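Long-range contact in glutathione S-transferase (Sphingobium chungbukense, PDB 6M1T), which probably transfers glutathione to electrophilic compounds as a beta-class bacterial glutathione S-transferase, consistent with a role in detoxification: residues 150-162 / 178-191. Residues are numbered along the deposited sequence; the frame is centred on the assembly and turned at random.
Sequences EFSVADIYLFVML and LGAYCGRIAQRPSV. With CYS (cysteine), chain D; SO4 (sulfate ion), chain E.
F159 enters the 178-191 segment as a knob into a hole formed by C182, I185, A186 and V191, joining helix 153-162 to helix 178-186 (signed crossing angle -114°) in the all-helical C-terminal domain of the glutathione S-transferase fold; V191 of helix 189-198 completes the hole. I185 CG2 lies over one face of the F159 ring, 3.7 Å from its centroid, a CH-pi contact. C182 O meets the ring's edge, while V191, its side chain pointing back against that of F159, brings CG1 within 3.3 Å of F159 CE2, oblique to the ring. A trans chi1 (173°) sets F159 CG beside its own carbonyl carbon and sends the ring across to the I185 methyl. L162 CB packs on C182 SG (3.7 Å).

The polar link is buried. Y181 OH donates to D155 OD1 (2.6 Å) through the anti lone pair. D155 OD1 also accepts from Y146 N, and D155 OD2 takes S152 N, completing with the S152 OG to A154 N bond the capping box of helix 153-162.

Through its guanidinium, R188 stacks flat on one face of the F151 ring (centres 3.8 Å apart, planes at 15°), a cation-pi contact; R188 NE also salt-bridges E20 on helix 12-21, and R188 NH1 hydrogen-bonds O1 of a sulfate (2.9 Å), probably from crystallisation.

C182 SG is disulfide-bonded to SG of a bound cysteine at 2.1 Å.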
ATOM      1  N   GLU A 150      16.715  10.143   8.535  1.00 40.28           N
ATOM      2  CA  GLU A 150      17.185   9.209   9.587  1.00 40.04           C
ATOM      3  C   GLU A 150      16.437   7.874   9.549  1.00 34.75           C
ATOM      4  O   GLU A 150      15.487   7.718   8.753  1.00 32.62           O
ATOM      5  CB  GLU A 150      17.040   9.859  10.958  1.00 44.84           C
ATOM      6  CG  GLU A 150      15.684  10.484  11.203  1.00 45.23           C
ATOM      7  CD  GLU A 150      15.633  11.042  12.613  1.00 47.03           C
ATOM      8  OE1 GLU A 150      14.924  12.022  12.826  1.00 54.92           O
ATOM      9  OE2 GLU A 150      16.327  10.488  13.490  1.00 38.15           O
ATOM     10  N   PHE A 151      16.899   6.940  10.379  1.00 30.67           N
ATOM     11  CA  PHE A 151      16.401   5.551  10.430  1.00 24.53           C
ATOM     12  C   PHE A 151      14.900   5.572  10.705  1.00 22.43           C
ATOM     13  O   PHE A 151      14.419   6.267  11.654  1.00 22.19           O
ATOM     14  CB  PHE A 151      17.186   4.739  11.448  1.00 26.20           C
ATOM     15  CG  PHE A 151      16.813   3.286  11.423  1.00 22.64           C
ATOM     16  CD1 PHE A 151      17.178   2.488  10.352  1.00 22.70           C
ATOM     17  CD2 PHE A 151      16.146   2.710  12.486  1.00 21.35           C
ATOM     18  CE1 PHE A 151      16.860   1.137  10.331  1.00 23.50           C
ATOM     19  CE2 PHE A 151      15.801   1.361  12.448  1.00 21.32           C
ATOM     20  CZ  PHE A 151      16.156   0.580  11.375  1.00 22.37           C
ATOM     21  N   SER A 152      14.142   4.851   9.868  1.00 20.27           N
ATOM     22  CA  SER A 152      12.665   4.921   9.881  1.00 18.25           C
ATOM     23  C   SER A 152      12.023   3.536   9.714  1.00 15.74           C
ATOM     24  O   SER A 152      12.676   2.592   9.269  1.00 13.76           O
ATOM     25  CB  SER A 152      12.166   5.848   8.823  1.00 19.35           C
ATOM     26  OG  SER A 152      12.086   5.186   7.584  1.00 17.52           O
ATOM     27  N   VAL A 153      10.727   3.467   9.986  1.00 17.25           N
ATOM     28  CA  VAL A 153       9.959   2.213   9.733  1.00 15.04           C
ATOM     29  C   VAL A 153      10.064   1.819   8.254  1.00 15.48           C
ATOM     30  O   VAL A 153       9.941   0.627   7.954  1.00 14.05           O
ATOM     31  CB  VAL A 153       8.509   2.329  10.209  1.00 14.70           C
ATOM     32  CG1 VAL A 153       8.480   2.281  11.724  1.00 15.67           C
ATOM     33  CG2 VAL A 153       7.801   3.582   9.674  1.00 15.16           C
ATOM     34  N   ALA A 154      10.350   2.749   7.343  1.00 14.81           N
ATOM     35  CA  ALA A 154      10.479   2.409   5.909  1.00 16.06           C
ATOM     36  C   ALA A 154      11.758   1.610   5.722  1.00 15.56           C
ATOM     37  O   ALA A 154      11.742   0.669   4.925  1.00 14.63           O
ATOM     38  CB  ALA A 154      10.443   3.646   5.037  1.00 16.32           C
ATOM     39  N   ASP A 155      12.850   1.964   6.412  1.00 16.49           N
ATOM     40  CA  ASP A 155      14.103   1.157   6.349  1.00 14.15           C
ATOM     41  C   ASP A 155      13.807  -0.230   6.962  1.00 12.32           C
ATOM     42  O   ASP A 155      14.289  -1.243   6.477  1.00 11.51           O
ATOM     43  CB  ASP A 155      15.254   1.815   7.130  1.00 16.08           C
ATOM     44  CG  ASP A 155      15.662   3.192   6.607  1.00 16.03           C
ATOM     45  OD1 ASP A 155      16.104   3.263   5.471  1.00 19.36           O
ATOM     46  OD2 ASP A 155      15.473   4.168   7.316  1.00 18.32           O
ATOM     47  N   ILE A 156      13.101  -0.267   8.079  1.00 12.28           N
ATOM     48  CA  ILE A 156      12.805  -1.568   8.741  1.00 12.37           C
ATOM     49  C   ILE A 156      12.046  -2.461   7.744  1.00 12.04           C
ATOM     50  O   ILE A 156      12.371  -3.612   7.570  1.00 12.64           O
ATOM     51  CB  ILE A 156      12.022  -1.371  10.039  1.00 13.40           C
ATOM     52  CG1 ILE A 156      12.837  -0.625  11.115  1.00 11.83           C
ATOM     53  CG2 ILE A 156      11.590  -2.771  10.501  1.00 12.12           C
ATOM     54  CD1 ILE A 156      12.007  -0.261  12.351  1.00 12.20           C
ATOM     55  N   TYR A 157      11.033  -1.918   7.109  1.00 12.91           N
ATOM     56  CA  TYR A 157      10.154  -2.677   6.180  1.00 11.69           C
ATOM     57  C   TYR A 157      10.946  -3.162   4.958  1.00 10.89           C
ATOM     58  O   TYR A 157      10.900  -4.358   4.626  1.00 10.15           O
ATOM     59  CB  TYR A 157       9.026  -1.745   5.807  1.00 12.63           C
ATOM     60  CG  TYR A 157       7.801  -2.366   5.195  1.00 13.32           C
ATOM     61  CD1 TYR A 157       7.453  -3.697   5.368  1.00 15.07           C
ATOM     62  CD2 TYR A 157       6.918  -1.529   4.539  1.00 15.39           C
ATOM     63  CE1 TYR A 157       6.278  -4.203   4.810  1.00 17.00           C
ATOM     64  CE2 TYR A 157       5.733  -2.003   4.012  1.00 14.56           C
ATOM     65  CZ  TYR A 157       5.405  -3.335   4.158  1.00 17.27           C
ATOM     66  OH  TYR A 157       4.242  -3.775   3.571  1.00 17.62           O
ATOM     67  N   LEU A 158      11.765  -2.274   4.359  1.00 10.94           N
ATOM     68  CA  LEU A 158      12.596  -2.636   3.189  1.00 10.86           C
ATOM     69  C   LEU A 158      13.570  -3.721   3.618  1.00 10.87           C
ATOM     70  O   LEU A 158      13.680  -4.720   2.893  1.00 12.67           O
ATOM     71  CB  LEU A 158      13.342  -1.422   2.629  1.00 11.60           C
ATOM     72  CG  LEU A 158      14.307  -1.702   1.478  1.00 11.91           C
ATOM     73  CD1 LEU A 158      13.605  -2.420   0.312  1.00 12.88           C
ATOM     74  CD2 LEU A 158      14.961  -0.394   1.023  1.00 11.81           C
ATOM     75  N   PHE A 159      14.259  -3.504   4.753  1.00 11.00           N
ATOM     76  CA  PHE A 159      15.261  -4.478   5.272  1.00 12.16           C
ATOM     77  C   PHE A 159      14.656  -5.879   5.336  1.00 12.07           C
ATOM     78  O   PHE A 159      15.243  -6.825   4.864  1.00 10.58           O
ATOM     79  CB  PHE A 159      15.702  -4.074   6.670  1.00 13.10           C
ATOM     80  CG  PHE A 159      16.579  -5.079   7.345  1.00 15.57           C
ATOM     81  CD1 PHE A 159      17.927  -5.124   7.031  1.00 16.55           C
ATOM     82  CD2 PHE A 159      16.091  -5.885   8.369  1.00 17.27           C
ATOM     83  CE1 PHE A 159      18.784  -5.989   7.694  1.00 16.39           C
ATOM     84  CE2 PHE A 159      16.950  -6.752   9.031  1.00 18.13           C
ATOM     85  CZ  PHE A 159      18.283  -6.824   8.670  1.00 18.68           C
ATOM     86  N   VAL A 160      13.427  -5.994   5.866  1.00 11.91           N
ATOM     87  CA  VAL A 160      12.770  -7.321   6.006  1.00 11.20           C
ATOM     88  C   VAL A 160      12.604  -7.980   4.633  1.00 11.36           C
ATOM     89  O   VAL A 160      12.997  -9.138   4.471  1.00 12.55           O
ATOM     90  CB  VAL A 160      11.457  -7.251   6.800  1.00 12.15           C
ATOM     91  CG1 VAL A 160      10.685  -8.558   6.688  1.00 12.77           C
ATOM     92  CG2 VAL A 160      11.734  -6.888   8.235  1.00 12.27           C
ATOM     93  N   MET A 161      12.060  -7.283   3.651  1.00 11.60           N
ATOM     94  CA  MET A 161      11.852  -7.815   2.289  1.00 12.86           C
ATOM     95  C   MET A 161      13.188  -8.084   1.565  1.00 13.44           C
ATOM     96  O   MET A 161      13.207  -8.978   0.757  1.00 12.19           O
ATOM     97  CB  MET A 161      10.972  -6.836   1.498  1.00 13.81           C
ATOM     98  CG  MET A 161       9.606  -6.649   2.163  1.00 16.86           C
ATOM     99  SD  MET A 161       8.489  -5.727   1.028  1.00 21.51           S
ATOM    100  CE  MET A 161       7.715  -4.590   2.158  1.00 23.46           C
ATOM    101  N   LEU A 162      14.281  -7.374   1.882  1.00 16.47           N
ATOM    102  CA  LEU A 162      15.626  -7.648   1.274  1.00 17.28           C
ATOM    103  C   LEU A 162      16.191  -8.956   1.814  1.00 17.26           C
ATOM    104  O   LEU A 162      17.030  -9.560   1.144  1.00 19.29           O
ATOM    105  CB  LEU A 162      16.554  -6.455   1.533  1.00 17.55           C
ATOM    106  CG  LEU A 162      16.183  -5.178   0.796  1.00 17.00           C
ATOM    107  CD1 LEU A 162      17.206  -4.090   1.101  1.00 19.75           C
ATOM    108  CD2 LEU A 162      16.074  -5.378  -0.681  1.00 18.00           C
ATOM    109  N   LEU A 178      22.562  -2.314  -1.584  1.00 26.58           N
ATOM    110  CA  LEU A 178      21.539  -3.015  -0.748  1.00 25.71           C
ATOM    111  C   LEU A 178      22.258  -3.855   0.305  1.00 26.49           C
ATOM    112  O   LEU A 178      21.937  -3.646   1.464  1.00 21.51           O
ATOM    113  CB  LEU A 178      20.618  -3.855  -1.635  1.00 25.70           C
ATOM    114  CG  LEU A 178      19.786  -3.049  -2.631  1.00 24.70           C
ATOM    115  CD1 LEU A 178      18.779  -3.940  -3.310  1.00 24.92           C
ATOM    116  CD2 LEU A 178      19.067  -1.881  -1.979  1.00 24.01           C
ATOM    117  N   GLY A 179      23.275  -4.651  -0.095  1.00 28.69           N
ATOM    118  CA  GLY A 179      24.191  -5.398   0.793  1.00 26.71           C
ATOM    119  C   GLY A 179      24.675  -4.564   1.969  1.00 27.68           C
ATOM    120  O   GLY A 179      24.489  -4.982   3.130  1.00 28.74           O
ATOM    121  N   ALA A 180      25.297  -3.420   1.712  1.00 29.40           N
ATOM    122  CA  ALA A 180      25.859  -2.547   2.772  1.00 28.09           C
ATOM    123  C   ALA A 180      24.736  -2.022   3.679  1.00 25.78           C
ATOM    124  O   ALA A 180      24.929  -1.889   4.903  1.00 22.04           O
ATOM    125  CB  ALA A 180      26.607  -1.406   2.128  1.00 29.83           C
ATOM    126  N   TYR A 181      23.627  -1.620   3.058  1.00 23.04           N
ATOM    127  CA  TYR A 181      22.421  -1.087   3.734  1.00 22.39           C
ATOM    128  C   TYR A 181      21.966  -2.140   4.747  1.00 20.53           C
ATOM    129  O   TYR A 181      21.734  -1.754   5.898  1.00 19.63           O
ATOM    130  CB  TYR A 181      21.375  -0.720   2.673  1.00 20.43           C
ATOM    131  CG  TYR A 181      20.019  -0.289   3.150  1.00 20.39           C
ATOM    132  CD1 TYR A 181      19.810   1.003   3.579  1.00 22.25           C
ATOM    133  CD2 TYR A 181      18.940  -1.168   3.120  1.00 20.91           C
ATOM    134  CE1 TYR A 181      18.565   1.432   3.985  1.00 22.94           C
ATOM    135  CE2 TYR A 181      17.676  -0.748   3.490  1.00 19.21           C
ATOM    136  CZ  TYR A 181      17.495   0.542   3.936  1.00 20.97           C
ATOM    137  OH  TYR A 181      16.276   1.002   4.300  1.00 20.47           O
ATOM    138  N   CYS A 182      21.907  -3.402   4.340  1.00 21.31           N
ATOM    139  CA  CYS A 182      21.389  -4.520   5.182  1.00 23.11           C
ATOM    140  C   CYS A 182      22.435  -4.800   6.264  1.00 24.86           C
ATOM    141  O   CYS A 182      22.088  -4.871   7.457  1.00 23.26           O
ATOM    142  CB  CYS A 182      21.166  -5.801   4.389  1.00 23.52           C
ATOM    143  SG  CYS A 182      19.665  -5.761   3.365  1.00 25.91           S
ATOM    144  N   GLY A 183      23.695  -4.855   5.838  1.00 24.24           N
ATOM    145  CA  GLY A 183      24.871  -4.805   6.731  1.00 23.58           C
ATOM    146  C   GLY A 183      24.738  -3.842   7.888  1.00 24.21           C
ATOM    147  O   GLY A 183      24.866  -4.304   9.035  1.00 28.07           O
ATOM    148  N   ARG A 184      24.533  -2.551   7.625  1.00 25.34           N
ATOM    149  CA  ARG A 184      24.419  -1.518   8.682  1.00 28.06           C
ATOM    150  C   ARG A 184      23.189  -1.822   9.541  1.00 27.44           C
ATOM    151  O   ARG A 184      23.278  -1.770  10.770  1.00 25.65           O
ATOM    152  CB  ARG A 184      24.347  -0.113   8.080  1.00 30.75           C
ATOM    153  CG  ARG A 184      25.618   0.293   7.339  1.00 37.92           C
ATOM    154  CD  ARG A 184      25.641   1.737   6.879  1.00 40.81           C
ATOM    155  NE  ARG A 184      24.448   2.190   6.163  1.00 43.01           N
ATOM    156  CZ  ARG A 184      24.238   2.078   4.850  1.00 43.60           C
ATOM    157  NH1 ARG A 184      25.120   1.481   4.070  1.00 41.03           N
ATOM    158  NH2 ARG A 184      23.124   2.551   4.321  1.00 44.96           N
ATOM    159  N   ILE A 185      22.047  -2.124   8.925  1.00 23.32           N
ATOM    160  CA  ILE A 185      20.797  -2.245   9.725  1.00 19.95           C
ATOM    161  C   ILE A 185      20.888  -3.464  10.652  1.00 16.77           C
ATOM    162  O   ILE A 185      20.466  -3.366  11.782  1.00 17.77           O
ATOM    163  CB  ILE A 185      19.563  -2.240   8.805  1.00 18.89           C
ATOM    164  CG1 ILE A 185      19.405  -0.837   8.209  1.00 19.82           C
ATOM    165  CG2 ILE A 185      18.326  -2.712   9.567  1.00 17.61           C
ATOM    166  CD1 ILE A 185      18.410  -0.734   7.067  1.00 21.87           C
ATOM    167  N   ALA A 186      21.444  -4.560  10.180  1.00 18.07           N
ATOM    168  CA  ALA A 186      21.531  -5.834  10.909  1.00 20.93           C
ATOM    169  C   ALA A 186      22.373  -5.667  12.191  1.00 22.64           C
ATOM    170  O   ALA A 186      22.214  -6.490  13.088  1.00 23.72           O
ATOM    171  CB  ALA A 186      22.050  -6.911   9.993  1.00 20.94           C
ATOM    172  N   GLN A 187      23.208  -4.636  12.298  1.00 24.50           N
ATOM    173  CA  GLN A 187      24.050  -4.410  13.501  1.00 26.98           C
ATOM    174  C   GLN A 187      23.204  -3.733  14.578  1.00 27.13           C
ATOM    175  O   GLN A 187      23.665  -3.673  15.713  1.00 26.21           O
ATOM    176  CB  GLN A 187      25.284  -3.576  13.145  1.00 30.36           C
ATOM    177  CG  GLN A 187      26.096  -4.181  12.006  1.00 35.13           C
ATOM    178  CD  GLN A 187      27.503  -3.637  11.976  1.00 42.46           C
ATOM    179  OE1 GLN A 187      27.724  -2.454  11.716  1.00 42.71           O
ATOM    180  NE2 GLN A 187      28.463  -4.503  12.262  1.00 45.51           N
ATOM    181  N   ARG A 188      22.013  -3.231  14.254  1.00 21.46           N
ATOM    182  CA  ARG A 188      21.183  -2.575  15.283  1.00 22.81           C
ATOM    183  C   ARG A 188      20.760  -3.656  16.264  1.00 22.00           C
ATOM    184  O   ARG A 188      20.430  -4.762  15.844  1.00 22.07           O
ATOM    185  CB  ARG A 188      19.998  -1.839  14.668  1.00 20.87           C
ATOM    186  CG  ARG A 188      20.419  -0.739  13.719  1.00 21.96           C
ATOM    187  CD  ARG A 188      19.218  -0.036  13.148  1.00 21.40           C
ATOM    188  NE  ARG A 188      18.515   0.711  14.177  1.00 22.25           N
ATOM    189  CZ  ARG A 188      18.716   1.997  14.448  1.00 22.26           C
ATOM    190  NH1 ARG A 188      19.587   2.704  13.750  1.00 24.84           N
ATOM    191  NH2 ARG A 188      18.028   2.581  15.398  1.00 24.26           N
ATOM    192  N   PRO A 189      20.884  -3.384  17.575  1.00 24.62           N
ATOM    193  CA  PRO A 189      20.469  -4.324  18.626  1.00 24.46           C
ATOM    194  C   PRO A 189      19.019  -4.837  18.497  1.00 24.73           C
ATOM    195  O   PRO A 189      18.785  -6.018  18.639  1.00 21.43           O
ATOM    196  CB  PRO A 189      20.628  -3.510  19.922  1.00 25.76           C
ATOM    197  CG  PRO A 189      21.637  -2.434  19.605  1.00 26.86           C
ATOM    198  CD  PRO A 189      21.534  -2.178  18.113  1.00 25.58           C
ATOM    199  N   SER A 190      18.073  -3.927  18.227  1.00 23.97           N
ATOM    200  CA  SER A 190      16.645  -4.257  17.953  1.00 27.74           C
ATOM    201  C   SER A 190      16.566  -5.334  16.877  1.00 24.39           C
ATOM    202  O   SER A 190      15.764  -6.231  16.992  1.00 22.10           O
ATOM    203  CB  SER A 190      15.914  -3.044  17.478  1.00 30.31           C
ATOM    204  OG  SER A 190      16.303  -2.780  16.125  1.00 31.79           O
ATOM    205  N   VAL A 191      17.383  -5.231  15.835  1.00 25.41           N
ATOM    206  CA  VAL A 191      17.259  -6.112  14.649  1.00 24.02           C
ATOM    207  C   VAL A 191      17.763  -7.508  15.010  1.00 24.94           C
ATOM    208  O   VAL A 191      16.994  -8.489  14.809  1.00 21.81           O
ATOM    209  CB  VAL A 191      17.935  -5.456  13.427  1.00 23.73           C
ATOM    210  CG1 VAL A 191      17.896  -6.345  12.213  1.00 23.38           C
ATOM    211  CG2 VAL A 191      17.261  -4.132  13.135  1.00 24.44           C
TER
HETATM  212  N   CYS D 302      21.602 -10.683   2.762  1.00 48.78           N
HETATM  213  CA  CYS D 302      21.757  -9.265   2.313  1.00 46.41           C
HETATM  214  C   CYS D 302      22.814  -8.557   3.175  1.00 45.24           C
HETATM  215  O   CYS D 302      22.794  -8.771   4.415  1.00 50.36           O
HETATM  216  CB  CYS D 302      20.408  -8.552   2.358  1.00 39.19           C
HETATM  217  SG  CYS D 302      20.420  -6.835   1.758  1.00 38.65           S
HETATM  218  S   SO4 E 303      18.913   6.435  14.875  1.00 41.08           S
HETATM  219  O1  SO4 E 303      19.862   5.491  14.356  1.00 38.76           O
HETATM  220  O2  SO4 E 303      19.393   6.904  16.142  1.00 42.33           O
HETATM  221  O3  SO4 E 303      17.622   5.814  15.043  1.00 39.33           O
HETATM  222  O4  SO4 E 303      18.802   7.516  13.940  1.00 44.29           O